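Local coordinates for conserved hypothetical protein (Sulfolobus solfataricus, PDB 2FNA) that binds ADP and magnesium and is an archaeal AAA+ ATPase, so that it probably hydrolyses ATP, though its cellular role is not established, at residues A[14-19]-A[207-212]; A[41-46]-A[176-181]; A[217-222]-A[230-235]; A[243-248]-A[349-354]. All coordinates share one frame; numbering follows the deposited sequence.

Overall arrangement
Three of the contacts touch one ADP through residues of their segments, and interaction 3 lies beside them, reaching it through F217. Interaction 2, buried near the centre of the chain where P-loop and sheet meet, is almost wholly polar. Interaction 1, partly buried, mixes an arginine-carbonyl bond with aromatic packing at the adenine, and its F15 packs on S45 and I46 of interaction 2. Interaction 3, its centre about 26 Å from the centre of the chain, is buried apolar helix packing; it shares helix 211-225 with interaction 1. Interaction 4, also buried, joins a helix that touches the ADP to the C-terminal helix through one tryptophan. F217 touches F16, F209, L246 and T247.

Interaction 1 of 4, residues A[14-19]-A[207-212]; sequences DFFDRE and KPFSRE. With ADP (adenosine-5'-diphosphate), chain D.
R18 and the backbone carbonyl of K207 make the main polar link between 14-19 and 207-212. R18 NH2 donates to K207 O at 2.6 Å, almost in line with the C=O bond, and NH1 adds a weak bond to the same oxygen. A water that accepts from R18 NH1 and lies 2.9 Å from P208 O, to which it can donate, offers a second, indirect link. Away from this bridge, the backbone of F16 pairs with the adenine edge: F16 N donates to ADP N1 and ADP N6 to F16 O, both at 2.9 Å.

The guanidinium of R18 has F209 CE1 above the middle of one face at 3.6 Å, the two planes 38° apart. With CG anti to the backbone N (chi1 178°), the F16 ring swings away from its own amide, which is left to meet the base, and presents its edge to the face of F209 in an offset edge-to-face pair, centroids 5.6 Å apart and planes at 82°. The edge of F209 is turned to ADP N6, near its plane. F15 lays its face over the C6-N6 end of the adenine, N6 above the ring centre and F15 CE1 3.3 Å from ADP C6. Replacing F15 with an alanine would probably take away this apolar cover and let the adenine shift.

F15 also touches S45 and I46 of helix 43-54, while F209 meets P243 and L246 of helix 243-256. A donor and an acceptor of one backbone residue thus match N1 and N6, consistent with selection of adenine over guanine.

Interaction 2 of 4, residues A[41-46]-A[176-181]; sequences TGKSSI and SGSEMG. With MG (magnesium ion), chain C; ADP (adenosine-5'-diphosphate), chain D.
K43 and S178 form a buried polar contact at the phosphate end of the nucleotide site, where the start of helix 43-54 faces the end of strand 171-177 in the central parallel sheet. The lysine chain is straight at chi2 (-179°), then bends at chi3 and chi4, which carries NZ to S178 OG at 2.8 Å. On the way K43 CE passes G177 C at 3.7 Å. The ammonium also donates to ADP O1B at 2.9 Å and to the carbonyl of G37, while S178 OG is bonded in turn to E145, a second-shell residue that probably fixes the serine hydroxyl facing NZ.

The surroundings match a Walker A P-loop, with the amides at the start of the helix wrapped round the phosphates. K43 N meets ADP O1B at 2.8 Å, S44 N donates to ADP O3B at 2.9 Å, and both N and OG of S45 grip ADP O1A. G42 has its amide on O3A; a side chain here would be crowded by ADP N7 and, at these backbone angles, would press on the carbonyl O of T41.

S44 OG binds the magnesium ion at 2.1 Å, joined there by ADP O3B at 2.0 Å and four waters in a six-ligand shell; two of these waters donate onward to O2B and O2A of the ADP. Beside it, D144 accepts hydrogen bonds from the hydroxyls of both S44 and S176.

Interaction 3 of 4, residues A[217-222]-A[230-235]; sequences FLRRGF and KDYEVV
Y232 turns its CG anti to the carbonyl carbon (chi1 -63°), which sends the ring from the first turn of helix 232-239 across to helix 211-225, while L218 and F222, with chi1 of -70° and -67°, put their side chains on the face of that helix that receives it. The phenol ring runs along the backbone between these two residues. Its CE1 comes within 3.3 Å of R219 N and its OH within 3.4 Å of R219 CA; the hydroxyl end thus lies against the helix main chain. No hydrogen bond joins the two segments.

L218 CB sits at the edge of the tyrosine ring, 3.7 Å from Y232 CD1, and the two side chains run past each other in opposite senses. F222, one turn on, also slides past Y232, here with the tyrosine at its own ring edge: F222 CD2 is 3.9 Å from Y232 CE1. Helices 211-225 and 232-239 follow each other in the chain, joined by a short loop, and pack together in the helical part of the ATPase beside the adenine. Deeper in, L218 and V235 meet tip to tip, L218 CD1 to V235 CG1 at 3.7 Å.

In one of its two modelled conformers R219 has CG 3.7 Å from Y232 OH and its guanidinium paired with E216, so both contacts are less certain. F229, in the loop joining the helices, stacks on F222 and also meets the ring of Y232. Helix 243-256 adds F249 against V235 and L254 against F222.

Interaction 4 of 4, residues A[243-248]-A[349-354]; sequences PGWLTY and EPLISL. With ADP (adenosine-5'-diphosphate), chain D.
W245 is gripped along one edge and packed over one face by the first residues of the C-terminal helix. Its NE1 donates to E349 OE2 at 2.9 Å, nearly straight at 175°; the acceptor lies in the indole plane, but the N-H arrives from above the carboxylate plane. The other oxygen, E349 OE1, takes the backbone N of L351 at 2.9 Å, so the glutamate serves as N-cap of helix 350-355 while it holds the indole. A bend at chi2 leads the carboxylate back to that amide. L351 CD1 rests on the five-membered ring in a CH-pi contact, 3.7 Å from its centroid. A leucine in place of W245 would probably leave E349 OE2 without its N-H mate and L351 without the flat surface it rests on.

The solvent side of the short helix is more open: P350 is exposed, S353 and L354 partly so, and none meets 243-248. The contact thus ties the C-terminal end of the chain to helix 243-256, whose P243, G244 and T247 touch the ADP. Helix 259-282 adds I274 against W245 and A270 against L351, and I239 of helix 232-239 packs on the indole.

Interaction 1 of 4, residues A[14-19]-A[207-212]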
# COMPACT_ATOMS: atom_id res chain seq x y z
N ASP A 14 -10.35 -8.12 15.82
CA ASP A 14 -9.74 -9.12 14.95
C ASP A 14 -8.26 -8.82 14.63
O ASP A 14 -7.68 -9.47 13.78
CB ASP A 14 -10.50 -9.19 13.63
CG ASP A 14 -11.99 -9.54 13.81
OD1 ASP A 14 -12.35 -10.26 14.76
OD2 ASP A 14 -12.80 -9.11 12.95
N PHE A 15 -7.66 -7.85 15.31
CA PHE A 15 -6.41 -7.31 14.87
C PHE A 15 -5.42 -7.26 16.02
O PHE A 15 -5.71 -6.71 17.06
CB PHE A 15 -6.69 -5.91 14.30
CG PHE A 15 -5.60 -5.34 13.48
CD1 PHE A 15 -5.42 -5.75 12.15
CD2 PHE A 15 -4.76 -4.35 14.00
CE1 PHE A 15 -4.42 -5.20 11.38
CE2 PHE A 15 -3.76 -3.82 13.23
CZ PHE A 15 -3.59 -4.25 11.90
N PHE A 16 -4.24 -7.84 15.82
CA PHE A 16 -3.17 -7.86 16.85
C PHE A 16 -2.43 -6.53 17.01
O PHE A 16 -1.76 -6.09 16.07
CB PHE A 16 -2.15 -8.93 16.50
CG PHE A 16 -1.00 -9.00 17.43
CD1 PHE A 16 -1.19 -9.35 18.76
CD2 PHE A 16 0.30 -8.80 16.98
CE1 PHE A 16 -0.12 -9.44 19.62
CE2 PHE A 16 1.38 -8.91 17.84
CZ PHE A 16 1.17 -9.23 19.15
N ASP A 17 -2.51 -5.94 18.20
CA ASP A 17 -1.84 -4.69 18.59
C ASP A 17 -1.86 -3.61 17.53
O ASP A 17 -2.95 -3.24 17.08
CB ASP A 17 -0.42 -4.93 19.15
CG ASP A 17 0.02 -3.84 20.17
OD1 ASP A 17 -0.61 -2.74 20.32
OD2 ASP A 17 1.04 -4.11 20.86
N ARG A 18 -0.68 -3.11 17.15
CA ARG A 18 -0.53 -1.81 16.47
C ARG A 18 -1.38 -0.68 17.07
O ARG A 18 -1.86 0.18 16.34
CB ARG A 18 -0.85 -1.92 14.97
CG ARG A 18 -0.24 -3.07 14.27
CD ARG A 18 1.28 -3.03 14.17
NE ARG A 18 1.66 -3.81 13.00
CZ ARG A 18 2.88 -4.21 12.71
NH1 ARG A 18 3.90 -3.92 13.52
NH2 ARG A 18 3.08 -4.89 11.58
N GLU A 19 -1.54 -0.66 18.39
CA GLU A 19 -2.40 0.35 19.01
C GLU A 19 -1.89 1.78 18.86
O GLU A 19 -2.68 2.68 18.64
CB GLU A 19 -2.65 0.01 20.49
CG GLU A 19 -3.35 -1.34 20.65
CD GLU A 19 -4.33 -1.41 21.82
OE1 GLU A 19 -4.07 -0.82 22.89
OE2 GLU A 19 -5.37 -2.10 21.65
N LYS A 207 5.84 -1.93 10.44
CA LYS A 207 7.03 -2.74 10.18
C LYS A 207 6.59 -4.19 10.29
O LYS A 207 5.58 -4.48 10.92
CB LYS A 207 8.18 -2.35 11.15
CG LYS A 207 8.83 -1.00 10.74
CD LYS A 207 9.96 -0.61 11.61
CE LYS A 207 10.45 0.82 11.30
NZ LYS A 207 10.88 1.00 9.85
N PRO A 208 7.33 -5.10 9.65
CA PRO A 208 7.16 -6.51 9.91
C PRO A 208 7.20 -6.78 11.40
O PRO A 208 7.90 -6.05 12.14
CB PRO A 208 8.41 -7.13 9.28
CG PRO A 208 8.74 -6.21 8.17
CD PRO A 208 8.41 -4.85 8.69
N PHE A 209 6.54 -7.83 11.84
CA PHE A 209 6.73 -8.29 13.21
C PHE A 209 8.18 -8.70 13.48
O PHE A 209 8.83 -9.36 12.66
CB PHE A 209 5.80 -9.46 13.52
CG PHE A 209 4.32 -9.12 13.46
CD1 PHE A 209 3.83 -7.92 13.92
CD2 PHE A 209 3.41 -10.06 13.02
CE1 PHE A 209 2.46 -7.64 13.86
CE2 PHE A 209 2.03 -9.80 12.99
CZ PHE A 209 1.57 -8.59 13.43
N SER A 210 8.68 -8.31 14.66
CA SER A 210 9.87 -8.91 15.22
C SER A 210 9.56 -10.37 15.59
O SER A 210 8.41 -10.83 15.50
CB SER A 210 10.27 -8.15 16.47
OG SER A 210 9.33 -8.45 17.49
N ARG A 211 10.58 -11.09 16.03
CA ARG A 211 10.44 -12.49 16.43
C ARG A 211 9.40 -12.64 17.51
O ARG A 211 8.55 -13.53 17.46
CB ARG A 211 11.76 -13.05 16.93
CG ARG A 211 11.71 -14.49 17.29
CD ARG A 211 13.06 -14.97 17.83
NE ARG A 211 12.93 -15.99 18.88
CZ ARG A 211 12.49 -15.75 20.12
NH1 ARG A 211 12.13 -14.53 20.51
NH2 ARG A 211 12.41 -16.74 20.99
N GLU A 212 9.49 -11.74 18.48
CA GLU A 212 8.67 -11.77 19.67
C GLU A 212 7.24 -11.36 19.37
O GLU A 212 6.32 -11.94 19.92
CB GLU A 212 9.32 -10.90 20.79
CG GLU A 212 10.73 -11.40 21.27
CD GLU A 212 11.93 -11.07 20.31
OE1 GLU A 212 11.83 -10.19 19.41
OE2 GLU A 212 13.00 -11.71 20.46
PB ADP D . -1.31 -4.03 3.42
O1B ADP D . -0.24 -3.37 4.23
O2B ADP D . -0.73 -4.84 2.27
O3B ADP D . -2.49 -3.19 3.06
PA ADP D . -3.37 -5.69 4.75
O1A ADP D . -4.16 -4.79 5.64
O2A ADP D . -4.05 -5.94 3.47
O3A ADP D . -1.84 -5.22 4.46
O5' ADP D . -3.02 -6.98 5.61
C5' ADP D . -2.43 -8.15 5.04
C4' ADP D . -3.01 -9.40 5.70
O4' ADP D . -2.49 -9.58 7.01
C3' ADP D . -4.49 -9.39 5.87
O3' ADP D . -4.93 -10.76 5.87
C2' ADP D . -4.70 -8.84 7.27
O2' ADP D . -5.92 -9.28 7.86
C1' ADP D . -3.52 -9.44 7.97
N9 ADP D . -2.95 -8.64 9.05
C8 ADP D . -1.94 -7.75 8.92
N7 ADP D . -1.62 -7.25 10.11
C5 ADP D . -2.44 -7.81 11.03
C6 ADP D . -2.64 -7.73 12.49
N6 ADP D . -1.89 -6.90 13.24
N1 ADP D . -3.60 -8.52 13.06
C2 ADP D . -4.35 -9.37 12.34
N3 ADP D . -4.22 -9.49 11.00
C4 ADP D . -3.30 -8.76 10.33
O HOH W 1 6.46 -4.40 14.06

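Interaction 2 of 4, residues A[41-46]-A[176-181]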
# COMPACT_ATOMS: atom_id res chain seq x y z
N THR A 41 1.68 -5.58 5.52
CA THR A 41 2.02 -5.18 6.89
C THR A 41 0.81 -4.65 7.69
O THR A 41 0.92 -4.38 8.87
CB THR A 41 3.21 -4.17 6.95
OG1 THR A 41 2.97 -3.09 6.06
CG2 THR A 41 4.55 -4.86 6.57
N GLY A 42 -0.35 -4.54 7.04
CA GLY A 42 -1.59 -4.18 7.70
C GLY A 42 -2.07 -2.78 7.43
O GLY A 42 -2.94 -2.27 8.17
N LYS A 43 -1.55 -2.14 6.38
CA LYS A 43 -1.88 -0.73 6.11
C LYS A 43 -3.38 -0.60 5.83
O LYS A 43 -4.05 0.19 6.48
CB LYS A 43 -1.06 -0.14 4.96
CG LYS A 43 0.46 -0.10 5.17
CD LYS A 43 1.17 0.52 3.99
CE LYS A 43 1.01 -0.28 2.68
NZ LYS A 43 1.58 -1.64 2.77
N SER A 44 -3.91 -1.37 4.88
CA SER A 44 -5.33 -1.25 4.56
C SER A 44 -6.19 -1.59 5.78
O SER A 44 -7.22 -0.95 6.03
CB SER A 44 -5.73 -2.10 3.33
OG SER A 44 -5.04 -1.71 2.15
N SER A 45 -5.76 -2.58 6.57
CA SER A 45 -6.43 -2.94 7.84
C SER A 45 -6.56 -1.78 8.85
O SER A 45 -7.68 -1.52 9.39
CB SER A 45 -5.73 -4.16 8.49
OG SER A 45 -5.73 -5.33 7.66
N ILE A 46 -5.46 -1.10 9.16
CA ILE A 46 -5.57 -0.04 10.17
C ILE A 46 -6.37 1.14 9.67
O ILE A 46 -7.00 1.83 10.46
CB ILE A 46 -4.23 0.46 10.73
CG1 ILE A 46 -3.34 1.12 9.67
CG2 ILE A 46 -3.51 -0.64 11.48
CD1 ILE A 46 -2.29 2.04 10.30
N SER A 176 -1.83 5.83 1.67
CA SER A 176 -0.97 4.72 2.02
C SER A 176 -0.08 4.36 0.84
O SER A 176 -0.42 4.65 -0.31
CB SER A 176 -1.80 3.50 2.41
OG SER A 176 -2.42 2.94 1.27
N GLY A 177 1.06 3.76 1.12
CA GLY A 177 1.86 3.21 0.04
C GLY A 177 2.78 2.11 0.43
O GLY A 177 3.57 2.24 1.38
N SER A 178 2.74 1.02 -0.33
CA SER A 178 3.62 -0.11 -0.10
C SER A 178 5.00 0.12 -0.68
O SER A 178 5.91 -0.63 -0.38
CB SER A 178 3.03 -1.39 -0.71
OG SER A 178 1.86 -1.77 0.01
N GLU A 179 5.14 1.14 -1.54
CA GLU A 179 6.37 1.46 -2.26
C GLU A 179 6.74 2.86 -1.77
O GLU A 179 6.33 3.87 -2.35
CB GLU A 179 6.13 1.45 -3.78
CG GLU A 179 5.74 0.09 -4.38
CD GLU A 179 5.08 0.19 -5.77
OE1 GLU A 179 4.13 1.01 -5.96
OE2 GLU A 179 5.47 -0.58 -6.68
N MSE A 180 7.49 2.93 -0.69
CA MSE A 180 7.69 4.19 0.04
C MSE A 180 8.29 5.29 -0.82
O MSE A 180 7.78 6.39 -0.85
CB MSE A 180 8.58 3.97 1.24
CG MSE A 180 8.56 5.14 2.25
SE MSE A 180 9.88 4.75 3.66
CE MSE A 180 11.23 3.61 2.74
N GLY A 181 9.38 4.99 -1.50
CA GLY A 181 10.07 5.98 -2.31
C GLY A 181 9.17 6.51 -3.41
O GLY A 181 9.21 7.69 -3.70
MG MG C . -3.32 -2.69 1.29
PB ADP D . -1.31 -4.03 3.42
O1B ADP D . -0.24 -3.37 4.23
O2B ADP D . -0.73 -4.84 2.27
O3B ADP D . -2.49 -3.19 3.06
PA ADP D . -3.37 -5.69 4.75
O1A ADP D . -4.16 -4.79 5.64
O2A ADP D . -4.05 -5.94 3.47
O3A ADP D . -1.84 -5.22 4.46
O5' ADP D . -3.02 -6.98 5.61
C5' ADP D . -2.43 -8.15 5.04
C4' ADP D . -3.01 -9.40 5.70
O4' ADP D . -2.49 -9.58 7.01
C3' ADP D . -4.49 -9.39 5.87
O3' ADP D . -4.93 -10.76 5.87
C2' ADP D . -4.70 -8.84 7.27
O2' ADP D . -5.92 -9.28 7.86
C1' ADP D . -3.52 -9.44 7.97
N9 ADP D . -2.95 -8.64 9.05
C8 ADP D . -1.94 -7.75 8.92
N7 ADP D . -1.62 -7.25 10.11
C5 ADP D . -2.44 -7.81 11.03
C6 ADP D . -2.64 -7.73 12.49
N6 ADP D . -1.89 -6.90 13.24
N1 ADP D . -3.60 -8.52 13.06
C2 ADP D . -4.35 -9.37 12.34
N3 ADP D . -4.22 -9.49 11.00
C4 ADP D . -3.30 -8.76 10.33
O HOH W 2 -1.71 -3.58 0.24
O HOH W 3 -2.58 -0.84 1.16
O HOH W 4 -4.45 -4.47 1.41
O HOH W 5 -4.33 -2.25 -0.53

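Interaction 3 of 4, residues A[217-222]-A[230-235]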
# COMPACT_ATOMS: atom_id res chain seq x y z
N PHE A 217 1.67 -12.98 18.08
CA PHE A 217 0.53 -12.91 17.13
C PHE A 217 -0.09 -14.29 16.93
O PHE A 217 -1.31 -14.48 17.00
CB PHE A 217 1.04 -12.34 15.79
CG PHE A 217 0.05 -12.43 14.66
CD1 PHE A 217 -1.09 -11.64 14.68
CD2 PHE A 217 0.26 -13.28 13.58
CE1 PHE A 217 -2.01 -11.69 13.67
CE2 PHE A 217 -0.65 -13.33 12.56
CZ PHE A 217 -1.81 -12.54 12.59
N LEU A 218 0.77 -15.27 16.68
CA LEU A 218 0.33 -16.64 16.46
C LEU A 218 -0.28 -17.22 17.72
O LEU A 218 -1.35 -17.82 17.67
CB LEU A 218 1.51 -17.50 16.08
CG LEU A 218 2.06 -17.20 14.70
CD1 LEU A 218 3.22 -18.08 14.50
CD2 LEU A 218 1.00 -17.46 13.63
N ARG A 219 0.44 -17.03 18.83
CA ARG A 219 -0.02 -17.46 20.16
C ARG A 219 -1.43 -16.95 20.41
O ARG A 219 -2.30 -17.68 20.82
CB ARG A 219 0.90 -16.92 21.28
CG ARG A 219 0.70 -17.64 22.60
CD ARG A 219 1.12 -16.83 23.86
NE ARG A 219 0.37 -15.62 24.26
CZ ARG A 219 -0.92 -15.34 24.04
NH1 ARG A 219 -1.73 -16.15 23.38
NH2 ARG A 219 -1.43 -14.20 24.48
N ARG A 220 -1.64 -15.67 20.15
CA ARG A 220 -2.96 -15.10 20.34
C ARG A 220 -4.04 -15.73 19.45
O ARG A 220 -5.15 -15.96 19.89
CB ARG A 220 -2.93 -13.59 20.16
CG ARG A 220 -4.32 -13.03 20.09
CD ARG A 220 -4.41 -11.57 20.40
NE ARG A 220 -5.66 -11.09 19.83
CZ ARG A 220 -6.05 -9.82 19.80
NH1 ARG A 220 -5.27 -8.88 20.32
NH2 ARG A 220 -7.21 -9.51 19.23
N GLY A 221 -3.72 -16.04 18.19
CA GLY A 221 -4.73 -16.58 17.29
C GLY A 221 -5.07 -18.02 17.58
O GLY A 221 -6.21 -18.48 17.39
N PHE A 222 -4.07 -18.77 18.05
CA PHE A 222 -4.30 -20.17 18.47
C PHE A 222 -5.05 -20.30 19.79
O PHE A 222 -5.97 -21.15 19.93
CB PHE A 222 -2.96 -20.93 18.50
CG PHE A 222 -2.35 -21.11 17.13
CD1 PHE A 222 -3.14 -21.39 16.02
CD2 PHE A 222 -0.98 -20.98 16.94
CE1 PHE A 222 -2.58 -21.56 14.76
CE2 PHE A 222 -0.41 -21.16 15.69
CZ PHE A 222 -1.21 -21.43 14.59
N LYS A 230 2.83 -25.49 19.61
CA LYS A 230 4.16 -25.50 20.26
C LYS A 230 5.30 -24.88 19.42
O LYS A 230 6.19 -24.20 19.97
CB LYS A 230 4.52 -26.94 20.66
CG LYS A 230 3.86 -27.41 21.96
N ASP A 231 5.22 -25.05 18.11
CA ASP A 231 6.33 -24.76 17.19
C ASP A 231 6.44 -23.31 16.68
O ASP A 231 6.65 -23.09 15.49
CB ASP A 231 6.19 -25.69 15.98
CG ASP A 231 6.31 -27.13 16.35
OD1 ASP A 231 7.44 -27.54 16.70
OD2 ASP A 231 5.29 -27.84 16.28
N TYR A 232 6.31 -22.33 17.56
CA TYR A 232 6.31 -20.95 17.13
C TYR A 232 7.64 -20.53 16.48
O TYR A 232 7.63 -19.75 15.55
CB TYR A 232 6.01 -20.03 18.30
CG TYR A 232 4.64 -20.21 18.89
CD1 TYR A 232 3.51 -19.67 18.27
CD2 TYR A 232 4.46 -20.91 20.07
CE1 TYR A 232 2.23 -19.85 18.81
CE2 TYR A 232 3.21 -21.06 20.64
CZ TYR A 232 2.10 -20.52 20.02
OH TYR A 232 0.86 -20.70 20.60
N GLU A 233 8.76 -21.06 16.96
CA GLU A 233 10.07 -20.60 16.49
C GLU A 233 10.35 -21.05 15.07
O GLU A 233 10.89 -20.28 14.28
CB GLU A 233 11.20 -21.13 17.39
CG GLU A 233 11.16 -20.63 18.80
CD GLU A 233 11.51 -19.19 18.90
OE1 GLU A 233 12.38 -18.72 18.13
OE2 GLU A 233 10.92 -18.51 19.76
N VAL A 234 9.99 -22.28 14.75
CA VAL A 234 10.18 -22.75 13.39
C VAL A 234 9.29 -21.98 12.42
O VAL A 234 9.68 -21.76 11.27
CB VAL A 234 9.98 -24.29 13.23
CG1 VAL A 234 8.56 -24.70 13.48
CG2 VAL A 234 10.41 -24.73 11.82
N VAL A 235 8.10 -21.58 12.87
CA VAL A 235 7.21 -20.83 11.99
C VAL A 235 7.88 -19.50 11.68
O VAL A 235 8.00 -19.15 10.52
CB VAL A 235 5.80 -20.62 12.57
CG1 VAL A 235 4.95 -19.73 11.62
CG2 VAL A 235 5.09 -21.93 12.79

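Interaction 4 of 4, residues A[243-248]-A[349-354]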
# COMPACT_ATOMS: atom_id res chain seq x y z
N PRO A 243 3.20 -9.69 8.48
CA PRO A 243 1.93 -10.13 9.08
C PRO A 243 1.02 -10.94 8.16
O PRO A 243 0.39 -11.90 8.62
CB PRO A 243 1.25 -8.82 9.50
CG PRO A 243 2.38 -7.91 9.80
CD PRO A 243 3.43 -8.26 8.72
N GLY A 244 0.92 -10.52 6.91
CA GLY A 244 0.07 -11.19 5.93
C GLY A 244 0.42 -12.65 5.73
O GLY A 244 -0.48 -13.49 5.56
N TRP A 245 1.72 -12.98 5.75
CA TRP A 245 2.10 -14.38 5.54
C TRP A 245 1.82 -15.21 6.81
O TRP A 245 1.42 -16.38 6.74
CB TRP A 245 3.57 -14.52 5.20
CG TRP A 245 4.07 -13.82 3.98
CD1 TRP A 245 5.24 -13.20 3.89
CD2 TRP A 245 3.45 -13.72 2.68
NE1 TRP A 245 5.42 -12.70 2.64
CE2 TRP A 245 4.34 -13.00 1.87
CE3 TRP A 245 2.25 -14.17 2.12
CZ2 TRP A 245 4.08 -12.71 0.53
CZ3 TRP A 245 1.99 -13.87 0.78
CH2 TRP A 245 2.89 -13.16 0.01
N LEU A 246 2.05 -14.61 7.97
CA LEU A 246 1.79 -15.27 9.25
C LEU A 246 0.30 -15.55 9.44
O LEU A 246 -0.10 -16.58 9.99
CB LEU A 246 2.31 -14.40 10.40
CG LEU A 246 3.85 -14.39 10.50
CD1 LEU A 246 4.28 -13.40 11.50
CD2 LEU A 246 4.39 -15.76 10.87
N THR A 247 -0.51 -14.59 8.98
CA THR A 247 -1.98 -14.71 8.98
C THR A 247 -2.46 -15.89 8.13
O THR A 247 -3.31 -16.65 8.58
CB THR A 247 -2.62 -13.41 8.43
OG1 THR A 247 -2.22 -12.30 9.23
CG2 THR A 247 -4.18 -13.45 8.44
N TYR A 248 -1.98 -15.99 6.89
CA TYR A 248 -2.31 -17.09 6.00
C TYR A 248 -1.90 -18.43 6.62
O TYR A 248 -2.70 -19.30 6.70
CB TYR A 248 -1.57 -16.90 4.67
CG TYR A 248 -2.04 -17.83 3.56
CD1 TYR A 248 -3.13 -17.48 2.77
CD2 TYR A 248 -1.38 -19.03 3.29
CE1 TYR A 248 -3.57 -18.32 1.74
CE2 TYR A 248 -1.83 -19.86 2.27
CZ TYR A 248 -2.92 -19.51 1.50
OH TYR A 248 -3.40 -20.35 0.46
N GLU A 349 12.01 -8.49 2.46
CA GLU A 349 11.55 -9.47 3.45
C GLU A 349 11.92 -10.91 3.00
O GLU A 349 12.19 -11.15 1.83
CB GLU A 349 10.05 -9.31 3.73
CG GLU A 349 9.11 -9.62 2.59
CD GLU A 349 8.53 -11.05 2.62
OE1 GLU A 349 8.80 -11.84 3.57
OE2 GLU A 349 7.80 -11.36 1.66
N PRO A 350 11.99 -11.87 3.94
CA PRO A 350 12.53 -13.20 3.70
C PRO A 350 11.89 -13.98 2.57
O PRO A 350 12.56 -14.73 1.88
CB PRO A 350 12.23 -13.91 5.00
CG PRO A 350 12.20 -12.84 5.99
CD PRO A 350 11.60 -11.70 5.34
N LEU A 351 10.59 -13.85 2.37
CA LEU A 351 9.99 -14.64 1.31
C LEU A 351 10.24 -14.09 -0.10
O LEU A 351 10.09 -14.81 -1.10
CB LEU A 351 8.52 -14.85 1.61
CG LEU A 351 8.20 -15.58 2.90
CD1 LEU A 351 6.81 -16.19 2.83
CD2 LEU A 351 9.26 -16.66 3.25
N ILE A 352 10.65 -12.83 -0.20
CA ILE A 352 11.17 -12.32 -1.48
C ILE A 352 12.53 -12.97 -1.80
O ILE A 352 12.81 -13.30 -2.95
CB ILE A 352 11.30 -10.81 -1.49
CG1 ILE A 352 9.94 -10.17 -1.30
CG2 ILE A 352 11.90 -10.35 -2.81
CD1 ILE A 352 9.98 -8.69 -1.27
N SER A 353 13.38 -13.16 -0.79
CA SER A 353 14.61 -13.95 -0.99
C SER A 353 14.23 -15.32 -1.49
O SER A 353 14.75 -15.78 -2.49
CB SER A 353 15.38 -14.11 0.32
OG SER A 353 15.49 -12.86 0.95
N LEU A 354 13.31 -15.96 -0.79
CA LEU A 354 12.91 -17.30 -1.14
C LEU A 354 12.41 -17.38 -2.57
O LEU A 354 12.78 -18.29 -3.29
CB LEU A 354 11.82 -17.80 -0.20
CG LEU A 354 11.46 -19.27 -0.37
CD1 LEU A 354 12.54 -20.11 0.29
CD2 LEU A 354 10.08 -19.56 0.21
PB ADP D . -1.31 -4.03 3.42
O1B ADP D . -0.24 -3.37 4.23
O2B ADP D . -0.73 -4.84 2.27
O3B ADP D . -2.49 -3.19 3.06
PA ADP D . -3.37 -5.69 4.75
O1A ADP D . -4.16 -4.79 5.64
O2A ADP D . -4.05 -5.94 3.47
O3A ADP D . -1.84 -5.22 4.46
O5' ADP D . -3.02 -6.98 5.61
C5' ADP D . -2.43 -8.15 5.04
C4' ADP D . -3.01 -9.40 5.70
O4' ADP D . -2.49 -9.58 7.01
C3' ADP D . -4.49 -9.39 5.87
O3' ADP D . -4.93 -10.76 5.87
C2' ADP D . -4.70 -8.84 7.27
O2' ADP D . -5.92 -9.28 7.86
C1' ADP D . -3.52 -9.44 7.97
N9 ADP D . -2.95 -8.64 9.05
C8 ADP D . -1.94 -7.75 8.92
N7 ADP D . -1.62 -7.25 10.11
C5 ADP D . -2.44 -7.81 11.03
C6 ADP D . -2.64 -7.73 12.49
N6 ADP D . -1.89 -6.90 13.24
N1 ADP D . -3.60 -8.52 13.06
C2 ADP D . -4.35 -9.37 12.34
N3 ADP D . -4.22 -9.49 11.00
C4 ADP D . -3.30 -8.76 10.33